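Local coordinates for nonaheme cytochrome c (Desulfovibrio desulfuricans, PDB 1DUW), which carries nine covalently bound c-type hemes and transfers electrons along them, probably as a partner of hydrogenase in bacterial hydrogen metabolism, at residues F17-K22 against C62-G67; E107-A112 against G273-R278; T173-P178 against T196-M201. One frame throughout, in Å; residues are numbered along the deposited sequence. Where two conformers were deposited one is given.

In the fold
From the N terminus, contact 1 comes first: F17-K22, just past strand 14-16, meets C62-G67 and closes a loop of 39 residues holding strand 33-35 and helix 37-43, all inside the first class III cytochrome c region. Contact 2 then opens at E107-A112 and closes 160 residues later at G273-R278, bringing that first region against the second. Contact 3, T173-P178 against T196-M201, is nested in this long loop and closes round the hairpin of strands 181-183 and 193-195. None cross. Helix 197-208 starts in contact 3 and packs on contact 2 further along; the nearest atoms of contacts 2 and 3 are about 7 Å apart. Contact 1 lies across the chain's centre from both.

Contact 1: F17-K22 against C62-G67; sequences FPVSAK and CHTTEG. With HEC (heme c), chain B.
V19 and T64-T65 make the close-packed part of this contact. The carbonyl of V19 accepts the backbone N-H of T65, with T65 N 3.0 Å from V19 O. Beside this bond the V19 methyl CG1, held anti to its own nitrogen (chi1 178°), reaches the T64 methyl CG2 at 4.1 Å, while T65 CG2 lies beside V19 O, with P18 just beyond. V19 also leans on S60, and T65 touches L76. On the heme side, C62 and H63 complete a CXXCH heme-attachment motif with C59: C62 SG is bonded to CAC of the heme at 1.8 Å. H63 NE2 ligates the heme iron at 2.2 Å, opposite H52. P18, at the centre of an inverse gamma turn, touches a different heme, which places the loop between two cofactors of this class III cytochrome c region. Toward solvent, the contact is polar and less certain. The E66 chain bends at chi2 (88°), which brings its carboxylate back over S20-K22. OE1 of E66 takes the N-H of A21, with A21 N at 2.9 Å on the syn side and 33° out of the carboxylate plane. S20 OG in turn accepts from K22 N at 2.8 Å, an ST turn that shapes the loop beneath the carboxylate. The other oxygen, E66 OE2, sits too close to its neighbours in the model, so its salt bridge with the exposed K22 NZ, modelled at 3.0 Å, is doubtful in detail.

Contact 2: E107-A112 against G273-R278; sequences ERRECA and GMNVGR. With HEC (heme c), chain D.
R108 O takes two backbone N-H groups, from A112 N at 2.8 Å and C111 N at 2.9 Å, and so winds the short helical turn whose R109 and A112 lie against G273 and M274. The turn carries C111, the first cysteine of a CXXCH heme motif, bonded through SG to CAB of its heme. Facing it is the end of helix 259-273, closed by a Schellman motif with N275, at positive phi, as C-prime. No hydrogen bond crosses between the two. Instead, A112 lays its methyl CB against G273 O at 3.4 Å, and G273 CA returns a C-H...O contact to A112 O at 3.5 Å, the backbones meeting closely here. M274 CB presses on R109 O, and its bent chain runs on to L204 and R207 of helix 197-208. R109 stretches out with CG anti to its nitrogen (chi1 180°), laying CG and CD over the carbonyl of M274 before crossing N275 at about a right angle. On the heme side R108 also bridges to D211; its NH2 meets E110 OE1 on the anti side at 3.0 Å, nearly in the guanidinium plane.

Contact 3: T173-P178 against T196-M201; sequences TAMQGP and THRRHM. With HEC (heme c), chain J.
R198 reaches out from the first turn of its helix and plugs into the turn at A174-G177. Its NE donates to A174 O at 3.0 Å, coming from above the carbonyl plane, while NH2 gives a second bond to G177 O, also 3.0 Å, almost in line with that C=O. Two bonds from two nitrogens fix the rotation of the guanidinium, and its faces are covered as well: M175 CE lies over one, 3.5 Å from R198 NH1, with the backbone of P178 over the other. The long reach follows from a chain extended through chi1 (-176°) and chi2, bent only near its end. A174 O is held from both faces, since G177 N, closing the 3-10 turn, arrives opposite R198 NE. A water donates to A174 O and P178 O and accepts from H197 ND1 at 2.9 Å. Together with the bond to iron, this water and the P178 ring hold H197 in place: P178 CG stands 3.6 Å from the imidazole centroid, 9° off its normal, a CH-pi contact over the face. H197 NE2 ligates the iron of heme 8 together with H229, so the turn probably helps to position an axial ligand. Deeper in, A174 CB packs on M201 CG at 3.7 Å. Across the helix, H200 binds the iron of heme 7 and donates from ND1 to T196 O at 2.8 Å, while R199 NH1 holds propionate oxygen O2D of the same heme at 2.9 Å. Helix 197-208 therefore serves two hemes; it follows strand 193-195 through T196 at the N-cap position. The antiparallel partner 181-183 begins shortly after P178, so the contact sits at the open end of this hairpin.

Contact 1: F17-K22 against C62-G67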
loop_
_atom_site.group_PDB
_atom_site.type_symbol
_atom_site.label_atom_id
_atom_site.label_comp_id
_atom_site.label_asym_id
_atom_site.label_seq_id
_atom_site.Cartn_x
_atom_site.Cartn_y
_atom_site.Cartn_z
ATOM N N PHE A 17 -17.559 -9.798 -6.003
ATOM C CA PHE A 17 -18.761 -9.123 -5.537
ATOM C C PHE A 17 -19.101 -9.292 -4.072
ATOM O O PHE A 17 -18.703 -10.211 -3.368
ATOM C CB PHE A 17 -19.931 -9.639 -6.404
ATOM C CG PHE A 17 -19.860 -9.201 -7.863
ATOM C CD1 PHE A 17 -19.247 -10.009 -8.800
ATOM C CD2 PHE A 17 -20.406 -8.005 -8.294
ATOM C CE1 PHE A 17 -19.168 -9.642 -10.127
ATOM C CE2 PHE A 17 -20.326 -7.615 -9.616
ATOM C CZ PHE A 17 -19.704 -8.438 -10.536
ATOM N N PRO A 18 -19.901 -8.344 -3.561
ATOM C CA PRO A 18 -20.311 -8.397 -2.165
ATOM C C PRO A 18 -21.427 -9.416 -1.928
ATOM O O PRO A 18 -22.599 -9.031 -1.781
ATOM C CB PRO A 18 -20.837 -6.974 -1.888
ATOM C CG PRO A 18 -21.277 -6.469 -3.223
ATOM C CD PRO A 18 -20.429 -7.170 -4.271
ATOM N N VAL A 19 -21.034 -10.682 -1.874
ATOM C CA VAL A 19 -21.956 -11.792 -1.641
ATOM C C VAL A 19 -22.552 -11.685 -0.241
ATOM O O VAL A 19 -21.849 -11.836 0.762
ATOM C CB VAL A 19 -21.257 -13.149 -1.845
ATOM C CG1 VAL A 19 -22.192 -14.315 -1.568
ATOM C CG2 VAL A 19 -20.707 -13.236 -3.266
ATOM N N SER A 20 -23.858 -11.401 -0.184
ATOM C CA SER A 20 -24.579 -11.204 1.055
ATOM C C SER A 20 -25.848 -12.033 1.191
ATOM O O SER A 20 -26.419 -12.421 0.175
ATOM C CB SER A 20 -24.995 -9.719 1.158
ATOM O OG SER A 20 -25.837 -9.512 2.289
ATOM N N ALA A 21 -26.269 -12.267 2.429
ATOM C CA ALA A 21 -27.496 -13.009 2.720
ATOM C C ALA A 21 -28.664 -12.018 2.778
ATOM O O ALA A 21 -29.844 -12.350 2.769
ATOM C CB ALA A 21 -27.346 -13.813 3.994
ATOM N N LYS A 22 -28.284 -10.743 2.827
ATOM C CA LYS A 22 -29.217 -9.635 2.846
ATOM C C LYS A 22 -29.463 -9.181 1.409
ATOM O O LYS A 22 -28.485 -8.736 0.786
ATOM C CB LYS A 22 -28.677 -8.455 3.647
ATOM C CG LYS A 22 -28.308 -8.697 5.096
ATOM C CD LYS A 22 -28.294 -7.402 5.888
ATOM C CE LYS A 22 -27.039 -6.579 5.692
ATOM N NZ LYS A 22 -25.805 -7.265 6.164
ATOM N N CYS A 62 -17.625 -19.109 1.654
ATOM C CA CYS A 62 -17.561 -19.255 3.090
ATOM C C CYS A 62 -17.605 -17.891 3.788
ATOM O O CYS A 62 -18.195 -17.785 4.860
ATOM C CB CYS A 62 -16.286 -19.991 3.515
ATOM S SG CYS A 62 -16.107 -21.615 2.761
ATOM N N HIS A 63 -16.980 -16.889 3.171
ATOM C CA HIS A 63 -16.931 -15.546 3.727
ATOM C C HIS A 63 -17.948 -14.608 3.099
ATOM O O HIS A 63 -17.682 -13.900 2.124
ATOM C CB HIS A 63 -15.525 -14.951 3.542
ATOM C CG HIS A 63 -14.492 -15.726 4.297
ATOM N ND1 HIS A 63 -14.486 -15.827 5.670
ATOM C CD2 HIS A 63 -13.432 -16.451 3.852
ATOM C CE1 HIS A 63 -13.473 -16.568 6.070
ATOM N NE2 HIS A 63 -12.842 -16.939 4.978
ATOM N N THR A 64 -19.150 -14.605 3.670
ATOM C CA THR A 64 -20.177 -13.707 3.130
ATOM C C THR A 64 -20.098 -12.416 3.931
ATOM O O THR A 64 -19.453 -12.417 4.985
ATOM C CB THR A 64 -21.549 -14.385 3.209
ATOM O OG1 THR A 64 -21.714 -14.871 4.543
ATOM C CG2 THR A 64 -21.585 -15.601 2.292
ATOM N N THR A 65 -20.711 -11.322 3.473
ATOM C CA THR A 65 -20.607 -10.081 4.236
ATOM C C THR A 65 -21.050 -10.240 5.689
ATOM O O THR A 65 -20.469 -9.598 6.567
ATOM C CB THR A 65 -21.435 -8.927 3.628
ATOM O OG1 THR A 65 -22.824 -9.289 3.582
ATOM C CG2 THR A 65 -21.003 -8.621 2.202
ATOM N N GLU A 66 -22.052 -11.069 5.938
ATOM C CA GLU A 66 -22.554 -11.255 7.292
ATOM C C GLU A 66 -21.766 -12.243 8.138
ATOM O O GLU A 66 -21.712 -12.126 9.363
ATOM C CB GLU A 66 -23.997 -11.787 7.233
ATOM C CG GLU A 66 -24.999 -10.755 6.737
ATOM C CD GLU A 66 -25.101 -10.805 5.221
ATOM O OE1 GLU A 66 -24.535 -11.777 4.661
ATOM O OE2 GLU A 66 -25.733 -9.894 4.650
ATOM N N GLY A 67 -21.187 -13.213 7.435
ATOM C CA GLY A 67 -20.410 -14.291 8.013
ATOM C C GLY A 67 -21.305 -15.501 8.220
ATOM O O GLY A 67 -22.529 -15.365 8.376
HETATM FE FE HEC B . -10.991 -18.133 4.818
HETATM C CHA HEC B . -10.502 -17.568 8.197
HETATM C CHB HEC B . -9.105 -15.390 4.055
HETATM C CHC HEC B . -11.580 -18.678 1.470
HETATM C CHD HEC B . -12.993 -20.862 5.595
HETATM N NA HEC B . -10.012 -16.755 5.915
HETATM C C1A HEC B . -9.924 -16.718 7.279
HETATM C C2A HEC B . -9.096 -15.590 7.625
HETATM C C3A HEC B . -8.711 -14.981 6.455
HETATM C C4A HEC B . -9.294 -15.720 5.370
HETATM C CMA HEC B . -7.962 -13.688 6.254
HETATM C CAA HEC B . -8.483 -15.396 9.015
HETATM C CBA HEC B . -9.237 -14.363 9.829
HETATM C CGA HEC B . -8.571 -14.042 11.145
HETATM O O1A HEC B . -7.809 -14.864 11.696
HETATM O O2A HEC B . -9.053 -13.058 11.757
HETATM N NB HEC B . -10.459 -17.213 3.105
HETATM C C1B HEC B . -9.661 -16.107 3.029
HETATM C C2B HEC B . -9.480 -15.771 1.638
HETATM C C3B HEC B . -10.175 -16.690 0.895
HETATM C C4B HEC B . -10.791 -17.608 1.837
HETATM C CMB HEC B . -8.814 -14.503 1.161
HETATM C CAB HEC B . -10.203 -16.863 -0.606
HETATM C CBB HEC B . -8.853 -16.799 -1.311
HETATM N NC HEC B . -12.071 -19.482 3.764
HETATM C C1C HEC B . -12.145 -19.515 2.397
HETATM C C2C HEC B . -12.983 -20.644 2.042
HETATM C C3C HEC B . -13.388 -21.252 3.198
HETATM C C4C HEC B . -12.872 -20.452 4.288
HETATM C CMC HEC B . -13.231 -21.084 0.631
HETATM C CAC HEC B . -14.527 -22.227 3.391
HETATM C CBC HEC B . -14.269 -23.619 2.835
HETATM N ND HEC B . -11.618 -19.019 6.534
HETATM C C1D HEC B . -12.396 -20.139 6.597
HETATM C C2D HEC B . -12.427 -20.578 7.972
HETATM C C3D HEC B . -11.724 -19.660 8.699
HETATM C C4D HEC B . -11.101 -18.739 7.773
HETATM C CMD HEC B . -13.250 -21.756 8.437
HETATM C CAD HEC B . -11.208 -19.814 10.126
HETATM C CBD HEC B . -10.090 -20.849 10.234
HETATM C CGD HEC B . -9.260 -20.647 11.493
HETATM O O1D HEC B . -9.718 -19.838 12.333
HETATM O O2D HEC B . -8.022 -20.828 11.382
#

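Contact 2: E107-A112 against G273-R278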
loop_
_atom_site.group_PDB
_atom_site.type_symbol
_atom_site.label_atom_id
_atom_site.label_comp_id
_atom_site.label_asym_id
_atom_site.label_seq_id
_atom_site.Cartn_x
_atom_site.Cartn_y
_atom_site.Cartn_z
ATOM N N GLU A 107 8.662 -6.836 4.135
ATOM C CA GLU A 107 9.651 -7.862 3.853
ATOM C C GLU A 107 10.627 -7.568 2.736
ATOM O O GLU A 107 11.697 -8.179 2.718
ATOM C CB GLU A 107 8.905 -9.146 3.435
ATOM C CG GLU A 107 8.111 -9.796 4.555
ATOM C CD GLU A 107 7.043 -10.730 4.010
ATOM O OE1 GLU A 107 7.181 -11.178 2.852
ATOM O OE2 GLU A 107 6.053 -11.007 4.720
ATOM N N ARG A 108 10.288 -6.710 1.799
ATOM C CA ARG A 108 11.143 -6.406 0.654
ATOM C C ARG A 108 11.993 -5.189 0.941
ATOM O O ARG A 108 11.503 -4.116 1.256
ATOM C CB ARG A 108 10.248 -6.276 -0.585
ATOM C CG ARG A 108 9.426 -7.549 -0.780
ATOM C CD ARG A 108 8.452 -7.514 -1.936
ATOM N NE ARG A 108 8.998 -6.838 -3.103
ATOM C CZ ARG A 108 8.252 -6.418 -4.117
ATOM N NH1 ARG A 108 6.945 -6.612 -4.081
ATOM N NH2 ARG A 108 8.821 -5.810 -5.138
ATOM N N ARG A 109 13.318 -5.330 0.862
ATOM C CA ARG A 109 14.220 -4.231 1.172
ATOM C C ARG A 109 13.907 -2.937 0.432
ATOM O O ARG A 109 14.042 -1.851 0.996
ATOM C CB ARG A 109 15.674 -4.674 0.870
ATOM C CG ARG A 109 16.709 -3.604 1.151
ATOM C CD ARG A 109 18.142 -4.109 1.078
ATOM N NE ARG A 109 18.526 -4.541 -0.266
ATOM C CZ ARG A 109 18.687 -5.822 -0.610
ATOM N NH1 ARG A 109 18.501 -6.800 0.270
ATOM N NH2 ARG A 109 19.035 -6.182 -1.842
ATOM N N GLU A 110 13.522 -3.004 -0.839
ATOM C CA GLU A 110 13.249 -1.826 -1.633
ATOM C C GLU A 110 11.984 -1.091 -1.183
ATOM O O GLU A 110 11.826 0.094 -1.491
ATOM C CB GLU A 110 13.113 -2.187 -3.124
ATOM C CG GLU A 110 11.943 -3.122 -3.404
ATOM C CD GLU A 110 12.323 -4.583 -3.491
ATOM O OE1 GLU A 110 11.700 -5.287 -4.306
ATOM O OE2 GLU A 110 13.227 -5.065 -2.779
ATOM N N CYS A 111 11.116 -1.799 -0.474
ATOM C CA CYS A 111 9.877 -1.224 0.023
ATOM C C CYS A 111 9.994 -0.789 1.477
ATOM O O CYS A 111 9.400 0.207 1.874
ATOM C CB CYS A 111 8.738 -2.246 -0.057
ATOM S SG CYS A 111 8.549 -3.128 -1.624
ATOM N N ALA A 112 10.721 -1.580 2.245
ATOM C CA ALA A 112 10.845 -1.477 3.680
ATOM C C ALA A 112 11.512 -0.217 4.201
ATOM O O ALA A 112 11.384 -0.002 5.418
ATOM C CB ALA A 112 11.526 -2.744 4.220
ATOM N N GLY A 273 15.332 0.731 7.987
ATOM C CA GLY A 273 14.338 -0.142 7.375
ATOM C C GLY A 273 14.846 -0.783 6.095
ATOM O O GLY A 273 14.426 -1.902 5.788
ATOM N N MET A 274 15.718 -0.130 5.325
ATOM C CA MET A 274 16.148 -0.818 4.099
ATOM C C MET A 274 17.646 -1.121 4.177
ATOM O O MET A 274 18.391 -1.091 3.203
ATOM C CB MET A 274 15.769 -0.026 2.857
ATOM C CG MET A 274 16.338 1.380 2.813
ATOM S SD MET A 274 15.549 2.328 1.487
ATOM C CE MET A 274 15.986 1.308 0.077
ATOM N N ASN A 275 18.041 -1.434 5.402
ATOM C CA ASN A 275 19.376 -1.829 5.799
ATOM C C ASN A 275 20.518 -1.109 5.108
ATOM O O ASN A 275 21.424 -1.739 4.556
ATOM C CB ASN A 275 19.486 -3.349 5.520
ATOM C CG ASN A 275 18.226 -4.061 5.981
ATOM O OD1 ASN A 275 17.891 -4.035 7.165
ATOM N ND2 ASN A 275 17.497 -4.695 5.069
ATOM N N VAL A 276 20.495 0.214 5.141
ATOM C CA VAL A 276 21.516 1.066 4.545
ATOM C C VAL A 276 22.857 0.803 5.230
ATOM O O VAL A 276 22.943 0.787 6.453
ATOM C CB VAL A 276 21.128 2.548 4.647
ATOM C CG1 VAL A 276 22.294 3.458 4.266
ATOM C CG2 VAL A 276 19.898 2.805 3.773
ATOM N N GLY A 277 23.889 0.574 4.418
ATOM C CA GLY A 277 25.214 0.280 4.943
ATOM C C GLY A 277 25.842 1.476 5.628
ATOM O O GLY A 277 26.463 1.345 6.673
ATOM N N ARG A 278 25.658 2.627 5.005
ATOM C CA ARG A 278 26.177 3.891 5.478
ATOM C C ARG A 278 25.321 5.056 4.999
ATOM O O ARG A 278 24.894 5.068 3.841
ATOM C CB ARG A 278 27.610 4.096 4.973
ATOM C CG ARG A 278 27.908 5.563 4.694
ATOM C CD ARG A 278 28.417 5.810 3.287
ATOM N NE ARG A 278 28.164 7.173 2.839
ATOM C CZ ARG A 278 29.000 8.195 2.918
ATOM N NH1 ARG A 278 30.209 8.051 3.450
ATOM N NH2 ARG A 278 28.630 9.387 2.462
HETATM FE FE HEC D . 4.698 2.214 -0.951
HETATM C CHA HEC D . 1.639 3.333 0.080
HETATM C CHB HEC D . 3.362 -0.938 -1.549
HETATM C CHC HEC D . 7.820 1.050 -1.987
HETATM C CHD HEC D . 6.057 5.321 -0.355
HETATM N NA HEC D . 2.878 1.366 -0.769
HETATM C C1A HEC D . 1.755 2.024 -0.321
HETATM C C2A HEC D . 0.657 1.090 -0.334
HETATM C C3A HEC D . 1.142 -0.107 -0.796
HETATM C C4A HEC D . 2.554 0.074 -1.071
HETATM C CMA HEC D . 0.456 -1.456 -0.812
HETATM C CAA HEC D . -0.748 1.433 0.164
HETATM C CBA HEC D . -0.855 1.625 1.673
HETATM C CGA HEC D . -0.863 0.304 2.416
HETATM O O1A HEC D . -1.687 -0.583 2.101
HETATM O O2A HEC D . -0.012 0.133 3.310
HETATM N NB HEC D . 5.432 0.456 -1.614
HETATM C C1B HEC D . 4.697 -0.690 -1.780
HETATM C C2B HEC D . 5.586 -1.724 -2.276
HETATM C C3B HEC D . 6.834 -1.185 -2.402
HETATM C C4B HEC D . 6.738 0.199 -1.984
HETATM C CMB HEC D . 5.121 -3.140 -2.502
HETATM C CAB HEC D . 8.139 -1.841 -2.829
HETATM C CBB HEC D . 8.109 -2.482 -4.213
HETATM N NC HEC D . 6.545 3.030 -1.125
HETATM C C1C HEC D . 7.658 2.357 -1.572
HETATM C C2C HEC D . 8.774 3.282 -1.564
HETATM C C3C HEC D . 8.302 4.483 -1.104
HETATM C C4C HEC D . 6.889 4.327 -0.834
HETATM C CMC HEC D . 10.079 2.938 -2.253
HETATM C CAC HEC D . 9.135 5.706 -0.790
HETATM C CBC HEC D . 9.869 6.246 -2.014
HETATM N ND HEC D . 3.989 3.976 -0.268
HETATM C C1D HEC D . 4.733 5.114 -0.057
HETATM C C2D HEC D . 3.850 6.123 0.507
HETATM C C3D HEC D . 2.589 5.601 0.488
HETATM C C4D HEC D . 2.694 4.206 0.128
HETATM C CMD HEC D . 4.265 7.468 1.040
HETATM C CAD HEC D . 1.293 6.359 0.769
HETATM C CBD HEC D . 0.632 5.960 2.083
HETATM C CGD HEC D . -0.792 6.524 2.133
HETATM O O1D HEC D . -1.620 6.145 1.268
HETATM O O2D HEC D . -0.902 7.676 2.617
#

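Contact 3: T173-P178 against T196-M201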
loop_
_atom_site.group_PDB
_atom_site.type_symbol
_atom_site.label_atom_id
_atom_site.label_comp_id
_atom_site.label_asym_id
_atom_site.label_seq_id
_atom_site.Cartn_x
_atom_site.Cartn_y
_atom_site.Cartn_z
ATOM N N THR A 173 8.977 13.514 -10.951
ATOM C CA THR A 173 10.330 13.008 -11.124
ATOM C C THR A 173 11.198 13.567 -9.994
ATOM O O THR A 173 10.832 14.576 -9.375
ATOM C CB THR A 173 10.967 13.463 -12.444
ATOM O OG1 THR A 173 11.360 14.840 -12.302
ATOM C CG2 THR A 173 9.970 13.403 -13.586
ATOM N N ALA A 174 12.357 12.950 -9.753
ATOM C CA ALA A 174 13.251 13.480 -8.710
ATOM C C ALA A 174 13.759 14.864 -9.141
ATOM O O ALA A 174 14.167 15.686 -8.311
ATOM C CB ALA A 174 14.365 12.504 -8.394
ATOM N N MET A 175 13.701 15.137 -10.451
ATOM C CA MET A 175 14.074 16.436 -11.004
ATOM C C MET A 175 12.974 17.441 -10.654
ATOM O O MET A 175 13.086 18.662 -10.754
ATOM C CB MET A 175 14.273 16.395 -12.510
ATOM C CG MET A 175 15.496 15.636 -12.993
ATOM S SD MET A 175 17.077 16.400 -12.598
ATOM C CE MET A 175 16.717 18.130 -12.892
ATOM N N GLN A 176 11.838 16.904 -10.194
ATOM C CA GLN A 176 10.767 17.825 -9.816
ATOM C C GLN A 176 10.880 18.232 -8.357
ATOM O O GLN A 176 10.111 19.055 -7.863
ATOM C CB GLN A 176 9.406 17.203 -10.159
ATOM C CG GLN A 176 8.913 17.811 -11.466
ATOM C CD GLN A 176 7.811 17.019 -12.130
ATOM O OE1 GLN A 176 6.839 17.625 -12.586
ATOM N NE2 GLN A 176 7.997 15.706 -12.176
ATOM N N GLY A 177 11.867 17.681 -7.648
ATOM C CA GLY A 177 12.059 18.099 -6.259
ATOM C C GLY A 177 13.390 18.842 -6.218
ATOM O O GLY A 177 14.092 18.863 -7.231
ATOM N N PRO A 178 13.792 19.444 -5.117
ATOM C CA PRO A 178 15.097 20.116 -5.093
ATOM C C PRO A 178 16.274 19.150 -5.297
ATOM O O PRO A 178 16.242 17.951 -5.017
ATOM C CB PRO A 178 15.150 20.703 -3.690
ATOM C CG PRO A 178 14.112 20.003 -2.892
ATOM C CD PRO A 178 13.056 19.539 -3.849
ATOM N N THR A 196 21.202 15.024 0.126
ATOM C CA THR A 196 21.170 14.665 -1.287
ATOM C C THR A 196 19.742 14.271 -1.665
ATOM O O THR A 196 19.416 13.140 -2.018
ATOM C CB THR A 196 22.114 13.509 -1.683
ATOM O OG1 THR A 196 21.900 12.355 -0.864
ATOM C CG2 THR A 196 23.565 13.954 -1.486
ATOM N N HIS A 197 18.888 15.284 -1.569
ATOM C CA HIS A 197 17.467 15.185 -1.830
ATOM C C HIS A 197 17.145 14.516 -3.149
ATOM O O HIS A 197 16.427 13.516 -3.205
ATOM C CB HIS A 197 16.892 16.607 -1.798
ATOM C CG HIS A 197 15.404 16.643 -1.684
ATOM N ND1 HIS A 197 14.589 16.118 -2.655
ATOM C CD2 HIS A 197 14.590 17.162 -0.723
ATOM C CE1 HIS A 197 13.324 16.286 -2.310
ATOM N NE2 HIS A 197 13.327 16.916 -1.155
ATOM N N ARG A 198 17.670 15.049 -4.248
ATOM C CA ARG A 198 17.348 14.421 -5.529
ATOM C C ARG A 198 17.960 13.038 -5.694
ATOM O O ARG A 198 17.307 12.138 -6.234
ATOM C CB ARG A 198 17.812 15.342 -6.665
ATOM C CG ARG A 198 17.435 14.843 -8.048
ATOM C CD ARG A 198 17.687 15.927 -9.083
ATOM N NE ARG A 198 16.760 17.056 -8.936
ATOM C CZ ARG A 198 17.129 18.283 -9.308
ATOM N NH1 ARG A 198 18.346 18.471 -9.810
ATOM N NH2 ARG A 198 16.302 19.307 -9.185
ATOM N N ARG A 199 19.205 12.856 -5.241
ATOM C CA ARG A 199 19.799 11.518 -5.400
ATOM C C ARG A 199 18.984 10.522 -4.597
ATOM O O ARG A 199 18.713 9.399 -5.017
ATOM C CB ARG A 199 21.261 11.477 -4.964
ATOM C CG ARG A 199 21.976 10.176 -5.328
ATOM C CD ARG A 199 23.093 9.841 -4.366
ATOM N NE ARG A 199 22.641 9.508 -3.010
ATOM C CZ ARG A 199 21.989 8.379 -2.738
ATOM N NH1 ARG A 199 21.742 7.532 -3.731
ATOM N NH2 ARG A 199 21.595 8.107 -1.506
ATOM N N HIS A 200 18.569 10.919 -3.387
ATOM C CA HIS A 200 17.781 9.981 -2.598
ATOM C C HIS A 200 16.513 9.533 -3.303
ATOM O O HIS A 200 16.204 8.358 -3.437
ATOM C CB HIS A 200 17.331 10.652 -1.295
ATOM C CG HIS A 200 18.282 10.450 -0.170
ATOM N ND1 HIS A 200 19.512 11.072 -0.101
ATOM C CD2 HIS A 200 18.151 9.687 0.943
ATOM C CE1 HIS A 200 20.122 10.709 1.003
ATOM N NE2 HIS A 200 19.312 9.894 1.613
ATOM N N MET A 201 15.745 10.520 -3.754
ATOM C CA MET A 201 14.489 10.217 -4.422
ATOM C C MET A 201 14.669 9.333 -5.650
ATOM O O MET A 201 13.883 8.426 -5.952
ATOM C CB MET A 201 13.857 11.553 -4.842
ATOM C CG MET A 201 12.462 11.412 -5.437
ATOM S SD MET A 201 11.211 11.393 -4.122
ATOM C CE MET A 201 10.960 9.617 -4.030
HETATM FE FE HEC J . 19.453 8.652 3.451
HETATM C CHA HEC J . 22.200 7.199 1.959
HETATM C CHB HEC J . 21.470 11.203 4.708
HETATM C CHC HEC J . 16.675 10.199 4.831
HETATM C CHD HEC J . 17.414 6.214 2.099
HETATM N NA HEC J . 21.417 9.120 3.345
HETATM C C1A HEC J . 22.356 8.359 2.691
HETATM C C2A HEC J . 23.639 9.003 2.890
HETATM C C3A HEC J . 23.446 10.113 3.661
HETATM C C4A HEC J . 22.033 10.191 3.950
HETATM C CMA HEC J . 24.529 11.013 4.231
HETATM C CAA HEC J . 24.860 8.673 2.007
HETATM C CBA HEC J . 24.647 9.033 0.542
HETATM C CGA HEC J . 23.975 10.356 0.263
HETATM O O1A HEC J . 24.362 11.396 0.836
HETATM O O2A HEC J . 23.115 10.417 -0.651
HETATM N NB HEC J . 19.142 10.339 4.522
HETATM C C1B HEC J . 20.109 11.218 4.939
HETATM C C2B HEC J . 19.458 12.251 5.723
HETATM C C3B HEC J . 18.127 11.965 5.756
HETATM C C4B HEC J . 17.922 10.751 4.996
HETATM C CMB HEC J . 20.195 13.421 6.324
HETATM C CAB HEC J . 16.933 12.745 6.279
HETATM C CBB HEC J . 16.976 14.233 5.952
HETATM N NC HEC J . 17.468 8.282 3.448
HETATM C C1C HEC J . 16.527 9.041 4.102
HETATM C C2C HEC J . 15.236 8.416 3.905
HETATM C C3C HEC J . 15.425 7.298 3.138
HETATM C C4C HEC J . 16.833 7.273 2.767
HETATM C CMC HEC J . 14.038 8.930 4.683
HETATM C CAC HEC J . 14.454 6.231 2.684
HETATM C CBC HEC J . 12.989 6.656 2.554
HETATM N ND HEC J . 19.755 7.052 2.262
HETATM C C1D HEC J . 18.767 6.203 1.835
HETATM C C2D HEC J . 19.392 5.185 1.015
HETATM C C3D HEC J . 20.744 5.325 1.176
HETATM C C4D HEC J . 20.981 6.569 1.865
HETATM C CMD HEC J . 18.593 3.993 0.539
HETATM C CAD HEC J . 21.846 4.342 0.789
HETATM C CBD HEC J . 22.369 4.549 -0.631
HETATM C CGD HEC J . 21.319 4.234 -1.673
HETATM O O1D HEC J . 21.035 3.042 -1.926
HETATM O O2D HEC J . 20.794 5.190 -2.288
HETATM O O HOH W 1 14.358 15.938 -5.501
#